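Long-range contacts in bifunctional cytochrome P450/NADPH--P450 reductase (Deinococcus aerius, PDB 7F3H), which probably catalyses NADPH-dependent monooxygenation of organic substrates, using a heme-containing cytochrome P450 domain fused to its own reductase: residues A325-S330 and L364-A369; P333-T338 and L359-L364. One frame throughout, in Å; residues are numbered along the deposited sequence.

Contact 1 (A325-S330 and L364-A369)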
loop_
_atom_site.group_PDB
_atom_site.type_symbol
_atom_site.label_atom_id
_atom_site.label_comp_id
_atom_site.label_asym_id
_atom_site.label_seq_id
_atom_site.Cartn_x
_atom_site.Cartn_y
_atom_site.Cartn_z
ATOM N N ALA A 325 12.360 -4.572 -0.629
ATOM C CA ALA A 325 11.377 -4.604 -1.710
ATOM C C ALA A 325 10.587 -3.308 -1.732
ATOM O O ALA A 325 10.387 -2.714 -2.796
ATOM C CB ALA A 325 10.441 -5.804 -1.565
ATOM N N LEU A 326 10.224 -2.800 -0.545
ATOM C CA LEU A 326 9.556 -1.507 -0.454
ATOM C C LEU A 326 10.492 -0.369 -0.875
ATOM O O LEU A 326 10.028 0.681 -1.314
ATOM C CB LEU A 326 9.034 -1.289 0.965
ATOM C CG LEU A 326 7.773 -2.054 1.398
ATOM C CD1 LEU A 326 7.396 -1.749 2.830
ATOM C CD2 LEU A 326 6.567 -1.798 0.494
ATOM N N ARG A 327 11.808 -0.543 -0.764
ATOM C CA ARG A 327 12.665 0.494 -1.341
ATOM C C ARG A 327 12.634 0.468 -2.875
ATOM O O ARG A 327 12.547 1.521 -3.506
ATOM C CB ARG A 327 14.103 0.391 -0.825
ATOM C CG ARG A 327 14.948 1.620 -1.170
ATOM C CD ARG A 327 16.356 1.497 -0.630
ATOM N NE ARG A 327 17.120 0.509 -1.383
ATOM C CZ ARG A 327 17.717 0.754 -2.545
ATOM N NH1 ARG A 327 17.639 1.965 -3.085
ATOM N NH2 ARG A 327 18.364 -0.224 -3.172
ATOM N N PHE A 328 12.713 -0.721 -3.502
ATOM C CA PHE A 328 12.595 -0.793 -4.963
ATOM C C PHE A 328 11.198 -0.436 -5.470
ATOM O O PHE A 328 11.082 0.196 -6.524
ATOM C CB PHE A 328 12.908 -2.177 -5.556
ATOM C CG PHE A 328 14.351 -2.451 -5.820
ATOM C CD1 PHE A 328 15.328 -1.530 -5.496
ATOM C CD2 PHE A 328 14.698 -3.512 -6.649
ATOM C CE1 PHE A 328 16.663 -1.767 -5.798
ATOM C CE2 PHE A 328 16.025 -3.757 -6.993
ATOM C CZ PHE A 328 17.020 -2.871 -6.554
ATOM N N TRP A 329 10.134 -0.909 -4.813
ATOM C CA TRP A 329 8.789 -0.921 -5.420
ATOM C C TRP A 329 7.706 -0.601 -4.377
ATOM O O TRP A 329 6.755 -1.344 -4.167
ATOM C CB TRP A 329 8.519 -2.267 -6.110
ATOM C CG TRP A 329 9.328 -2.461 -7.369
ATOM C CD1 TRP A 329 10.359 -3.343 -7.572
ATOM C CD2 TRP A 329 9.180 -1.726 -8.596
ATOM N NE1 TRP A 329 10.858 -3.201 -8.862
ATOM C CE2 TRP A 329 10.159 -2.203 -9.496
ATOM C CE3 TRP A 329 8.302 -0.720 -9.019
ATOM C CZ2 TRP A 329 10.279 -1.709 -10.790
ATOM C CZ3 TRP A 329 8.429 -0.225 -10.303
ATOM C CH2 TRP A 329 9.408 -0.723 -11.177
ATOM N N SER A 330 7.879 0.532 -3.695
ATOM C CA SER A 330 6.867 1.065 -2.784
ATOM C C SER A 330 5.542 1.292 -3.519
ATOM O O SER A 330 5.485 2.004 -4.537
ATOM C CB SER A 330 7.416 2.358 -2.178
ATOM O OG SER A 330 6.668 2.826 -1.088
ATOM N N LEU A 364 13.349 9.048 -4.893
ATOM C CA LEU A 364 13.873 9.264 -3.540
ATOM C C LEU A 364 14.504 7.994 -2.966
ATOM O O LEU A 364 15.587 8.029 -2.354
ATOM C CB LEU A 364 12.748 9.771 -2.638
ATOM C CG LEU A 364 13.033 9.832 -1.134
ATOM C CD1 LEU A 364 14.038 10.915 -0.765
ATOM C CD2 LEU A 364 11.764 10.040 -0.411
ATOM N N HIS A 365 13.811 6.867 -3.114
ATOM C CA HIS A 365 14.268 5.598 -2.580
ATOM C C HIS A 365 15.535 5.114 -3.264
ATOM O O HIS A 365 16.142 4.136 -2.798
ATOM C CB HIS A 365 13.147 4.586 -2.717
ATOM C CG HIS A 365 12.138 4.666 -1.617
ATOM N ND1 HIS A 365 11.132 3.737 -1.466
ATOM C CD2 HIS A 365 12.004 5.538 -0.589
ATOM C CE1 HIS A 365 10.416 4.036 -0.392
ATOM N NE2 HIS A 365 10.929 5.123 0.160
ATOM N N ARG A 366 15.898 5.739 -4.388
ATOM C CA ARG A 366 17.079 5.408 -5.166
ATOM C C ARG A 366 18.027 6.594 -5.349
ATOM O O ARG A 366 18.810 6.611 -6.300
ATOM C CB ARG A 366 16.647 4.893 -6.532
ATOM C CG ARG A 366 15.965 3.579 -6.492
ATOM C CD ARG A 366 15.704 3.201 -7.907
ATOM N NE ARG A 366 14.705 2.160 -7.993
ATOM C CZ ARG A 366 14.912 1.001 -8.605
ATOM N NH1 ARG A 366 16.088 0.778 -9.170
ATOM N NH2 ARG A 366 13.950 0.073 -8.640
ATOM N N HIS A 367 17.958 7.598 -4.500
ATOM C CA HIS A 367 18.789 8.783 -4.713
ATOM C C HIS A 367 20.245 8.475 -4.382
ATOM O O HIS A 367 20.533 8.041 -3.262
ATOM C CB HIS A 367 18.307 9.957 -3.862
ATOM C CG HIS A 367 18.781 11.280 -4.375
ATOM N ND1 HIS A 367 20.119 11.611 -4.427
ATOM C CD2 HIS A 367 18.113 12.327 -4.914
ATOM C CE1 HIS A 367 20.252 12.827 -4.928
ATOM N NE2 HIS A 367 19.050 13.275 -5.247
ATOM N N PRO A 368 21.186 8.700 -5.306
ATOM C CA PRO A 368 22.594 8.323 -5.023
ATOM C C PRO A 368 23.192 9.021 -3.815
ATOM O O PRO A 368 24.070 8.443 -3.167
ATOM C CB PRO A 368 23.356 8.722 -6.296
ATOM C CG PRO A 368 22.373 9.465 -7.180
ATOM C CD PRO A 368 20.976 9.194 -6.677
ATOM N N ALA A 369 22.754 10.239 -3.483
ATOM C CA ALA A 369 23.276 10.906 -2.297
ATOM C C ALA A 369 22.882 10.206 -0.992
ATOM O O ALA A 369 23.469 10.483 0.061
ATOM C CB ALA A 369 22.813 12.366 -2.273
#

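Contact 2 (P333-T338 and L359-L364). With HEM (protoporphyrin IX containing Fe), chain E.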
loop_
_atom_site.group_PDB
_atom_site.type_symbol
_atom_site.label_atom_id
_atom_site.label_comp_id
_atom_site.label_asym_id
_atom_site.label_seq_id
_atom_site.Cartn_x
_atom_site.Cartn_y
_atom_site.Cartn_z
ATOM N N PRO A 333 3.404 5.197 -4.665
ATOM C CA PRO A 333 4.684 5.836 -5.019
ATOM C C PRO A 333 4.678 7.346 -5.275
ATOM O O PRO A 333 5.736 7.874 -5.633
ATOM C CB PRO A 333 5.064 5.071 -6.295
ATOM C CG PRO A 333 3.721 4.802 -6.976
ATOM C CD PRO A 333 2.702 4.645 -5.839
ATOM N N ASN A 334 3.573 8.079 -5.122
ATOM C CA ASN A 334 3.612 9.490 -5.524
ATOM C C ASN A 334 2.641 10.331 -4.711
ATOM O O ASN A 334 2.030 11.269 -5.234
ATOM C CB ASN A 334 3.328 9.662 -7.021
ATOM C CG ASN A 334 4.130 10.791 -7.634
ATOM O OD1 ASN A 334 5.148 11.240 -7.070
ATOM N ND2 ASN A 334 3.681 11.267 -8.782
ATOM N N TYR A 335 2.483 10.007 -3.428
ATOM C CA TYR A 335 1.635 10.799 -2.550
ATOM C C TYR A 335 2.260 12.158 -2.291
ATOM O O TYR A 335 3.486 12.329 -2.352
ATOM C CB TYR A 335 1.381 10.047 -1.250
ATOM C CG TYR A 335 2.589 9.771 -0.363
ATOM C CD1 TYR A 335 2.994 10.687 0.585
ATOM C CD2 TYR A 335 3.299 8.570 -0.459
ATOM C CE1 TYR A 335 4.075 10.427 1.422
ATOM C CE2 TYR A 335 4.386 8.291 0.389
ATOM C CZ TYR A 335 4.775 9.242 1.320
ATOM O OH TYR A 335 5.846 9.030 2.183
ATOM N N ALA A 336 1.392 13.144 -2.021
ATOM C CA ALA A 336 1.768 14.552 -2.082
ATOM C C ALA A 336 1.388 15.301 -0.820
ATOM O O ALA A 336 0.428 14.945 -0.115
ATOM C CB ALA A 336 1.110 15.262 -3.271
ATOM N N VAL A 337 2.153 16.370 -0.574
ATOM C CA VAL A 337 1.895 17.322 0.501
ATOM C C VAL A 337 1.496 18.662 -0.097
ATOM O O VAL A 337 1.832 18.999 -1.234
ATOM C CB VAL A 337 3.115 17.496 1.444
ATOM C CG1 VAL A 337 3.329 16.237 2.238
ATOM C CG2 VAL A 337 4.380 17.867 0.661
ATOM N N THR A 338 0.809 19.461 0.712
ATOM C CA THR A 338 0.358 20.783 0.316
ATOM C C THR A 338 0.986 21.858 1.203
ATOM O O THR A 338 1.074 21.706 2.432
ATOM C CB THR A 338 -1.156 20.870 0.389
ATOM O OG1 THR A 338 -1.711 19.703 -0.232
ATOM C CG2 THR A 338 -1.622 22.129 -0.331
ATOM N N LEU A 359 5.873 13.701 -3.553
ATOM C CA LEU A 359 7.112 12.985 -3.246
ATOM C C LEU A 359 7.319 11.868 -4.266
ATOM O O LEU A 359 6.571 10.877 -4.282
ATOM C CB LEU A 359 7.093 12.416 -1.832
ATOM C CG LEU A 359 6.612 13.279 -0.670
ATOM C CD1 LEU A 359 6.755 12.512 0.611
ATOM C CD2 LEU A 359 7.430 14.534 -0.593
ATOM N N LEU A 360 8.369 11.976 -5.076
ATOM C CA LEU A 360 8.629 10.971 -6.114
ATOM C C LEU A 360 9.394 9.793 -5.496
ATOM O O LEU A 360 10.611 9.644 -5.637
ATOM C CB LEU A 360 9.362 11.620 -7.286
ATOM C CG LEU A 360 9.577 10.772 -8.529
ATOM C CD1 LEU A 360 8.245 10.250 -9.121
ATOM C CD2 LEU A 360 10.378 11.579 -9.551
ATOM N N ILE A 361 8.613 8.914 -4.840
ATOM C CA ILE A 361 9.196 7.873 -3.982
ATOM C C ILE A 361 10.225 7.008 -4.700
ATOM O O ILE A 361 11.299 6.764 -4.129
ATOM C CB ILE A 361 8.071 7.032 -3.353
ATOM C CG1 ILE A 361 7.114 7.862 -2.485
ATOM C CG2 ILE A 361 8.643 5.878 -2.522
ATOM C CD1 ILE A 361 7.776 8.515 -1.211
ATOM N N PRO A 362 9.986 6.493 -5.906
ATOM C CA PRO A 362 11.038 5.702 -6.552
ATOM C C PRO A 362 12.338 6.462 -6.722
ATOM O O PRO A 362 13.418 5.892 -6.509
ATOM C CB PRO A 362 10.427 5.326 -7.905
ATOM C CG PRO A 362 9.000 5.499 -7.730
ATOM C CD PRO A 362 8.771 6.552 -6.730
ATOM N N ALA A 363 12.268 7.739 -7.107
ATOM C CA ALA A 363 13.494 8.501 -7.278
ATOM C C ALA A 363 14.153 8.772 -5.929
ATOM O O ALA A 363 15.384 8.748 -5.821
ATOM C CB ALA A 363 13.202 9.792 -8.036
ATOM N N LEU A 364 13.349 9.048 -4.893
ATOM C CA LEU A 364 13.873 9.264 -3.540
ATOM C C LEU A 364 14.504 7.994 -2.966
ATOM O O LEU A 364 15.587 8.029 -2.354
ATOM C CB LEU A 364 12.748 9.771 -2.638
ATOM C CG LEU A 364 13.033 9.832 -1.134
ATOM C CD1 LEU A 364 14.038 10.915 -0.765
ATOM C CD2 LEU A 364 11.764 10.040 -0.411
HETATM C CHA HEM E . -1.865 5.582 4.991
HETATM C CHB HEM E . -4.260 1.598 6.408
HETATM C CHC HEM E . -0.940 -1.172 4.159
HETATM C CHD HEM E . 1.274 2.813 2.507
HETATM C C1A HEM E . -2.789 4.747 5.570
HETATM C C2A HEM E . -3.975 5.175 6.281
HETATM C C3A HEM E . -4.632 4.087 6.713
HETATM C C4A HEM E . -3.918 2.923 6.214
HETATM C CMA HEM E . -5.950 4.074 7.531
HETATM C CAA HEM E . -4.315 6.645 6.572
HETATM C CBA HEM E . -3.729 6.984 7.948
HETATM C CGA HEM E . -4.073 8.406 8.392
HETATM O O1A HEM E . -4.486 8.538 9.576
HETATM O O2A HEM E . -4.063 9.400 7.603
HETATM C C1B HEM E . -3.561 0.494 5.966
HETATM C C2B HEM E . -3.887 -0.902 6.231
HETATM C C3B HEM E . -2.935 -1.652 5.648
HETATM C C4B HEM E . -2.031 -0.763 4.941
HETATM C CMB HEM E . -5.067 -1.365 7.109
HETATM C CAB HEM E . -2.788 -3.184 5.524
HETATM C CBB HEM E . -3.701 -4.073 5.923
HETATM C C1C HEM E . -0.049 -0.342 3.497
HETATM C C2C HEM E . 1.139 -0.747 2.734
HETATM C C3C HEM E . 1.698 0.395 2.290
HETATM C C4C HEM E . 0.944 1.512 2.772
HETATM C CMC HEM E . 1.595 -2.213 2.473
HETATM C CAC HEM E . 2.944 0.657 1.458
HETATM C CBC HEM E . 3.730 -0.323 1.037
HETATM C C1D HEM E . 0.618 3.911 3.028
HETATM C C2D HEM E . 0.931 5.309 2.747
HETATM C C3D HEM E . 0.064 6.045 3.440
HETATM C C4D HEM E . -0.837 5.174 4.167
HETATM C CMD HEM E . 2.062 5.856 1.835
HETATM C CAD HEM E . 0.033 7.562 3.432
HETATM C CBD HEM E . -0.853 7.889 2.260
HETATM C CGD HEM E . -0.890 9.358 2.002
HETATM O O1D HEM E . -1.861 9.748 1.310
HETATM O O2D HEM E . 0.021 10.116 2.472
HETATM N NA HEM E . -2.808 3.370 5.526
HETATM N NB HEM E . -2.426 0.542 5.194
HETATM N NC HEM E . -0.137 1.044 3.480
HETATM N ND HEM E . -0.461 3.871 3.897
HETATM FE FE HEM E . -1.363 2.249 4.604
#

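Contact 1 (A325-S330 and L364-A369)
R327, in the last turns of helix 317-329, faces H365, at the close of helix 361-365, with their CA atoms 5.5 Å apart. Each side chain reaches the other's backbone, the two sliding past each other in opposite directions. CG of R327 lies opposite the backbone N (chi1 -168°) and the chain bends at chi3, which lets NH1 donate a hydrogen bond to H365 O at 2.7 Å, in that carbonyl's plane and near the guanidinium plane. H365 replies less firmly: the one N-H at ND1 is shared between L326 O and R327 O, each 3.3 Å away and each bond weak and well off straight, while NE2 bonds to the backbone N of K396. A cation-pi stack flanks this polar exchange. R366, extended from CG to NE, lays its guanidinium over one face of the F328 ring, with centres 4.4 Å apart and planes 15° apart; D375 pairs with its NH1. The NE of R327 makes a salt bridge to E324, one helical turn back, and its NH2 bonds to P374 O. E324 and R327 form the ExxR motif of the P450 K helix, and the nearby R381 probably completes the Glu-Arg-Arg triad familiar in this family.

Contact 2 (P333-T338 and L359-L364)
Y335 and L359 meet where P333 to A336 and L359 to P362 run antiparallel, their directions 170° apart. L359 N donates to Y335 O at 3.0 Å with an N-H...O angle of 157°, and farther along I361 N donates to P333 O at 3.2 Å. Between these bonds L360 centres an inverse gamma turn and takes the N-cap position of helix 361-365. The Y335 side chain illustrates how such a junction can also serve a cofactor. Its CB lies 4.0 Å from the heme propionate carbon CGD. Turned between the backbone N and the carbonyl carbon (chi1 64°), the ring then rises alongside the heme rim, CG near the propionate oxygen O2D. On one flank CD1 is 3.6 Å from O2D, and CE1 touches L359 CD1 at 3.5 Å. On the other, CD2 and CE2 share the heme methyl CMD, CE2 at 3.7 Å, and CE2 meets I361 CD1 at 3.8 Å. CZ and OH touch both L359 CD1 and I361 CD1, and OH hydrogen-bonds to K396 O, which fixes the far end of the ring. Cutting Y335 back to an alanine is likely to leave K396 O without its hydroxyl partner and a gap between the heme methyl CMD and the L359 and I361 methyls. P333 CB packs on P362 CD at the helix start. Strand 336-339 pairs with strand 356-359 in the mixed sheet, L360 bonds through its backbone to A56 of the next strand, helix 28-38 packs against L360 and N334, and L65 of helix 59-65 touches V337 and L359.

How the contacts relate
Read from the N terminus, the chain leaves helix 317-329, turns through P333 and enters strand 336-339. After two short strands, 343-345 and 349-351, it returns along strand 356-359 into helix 361-365. Contact 2 closes the inner loop, where the returning strand passes into that helix; contact 1 closes the outer one, at the end of the helix and the residue after it, and the inner loop is nested within it. The two are joined directly, S330 CB packing 3.7 Å from I361 CG2, and indirectly through K396, whose backbone N serves contact 1 and whose backbone O serves contact 2. Contact 2 joins the two neighbouring strands at the start of helix 361-365, and contact 1 ties the end of that helix to helix 317-329, both near the heme.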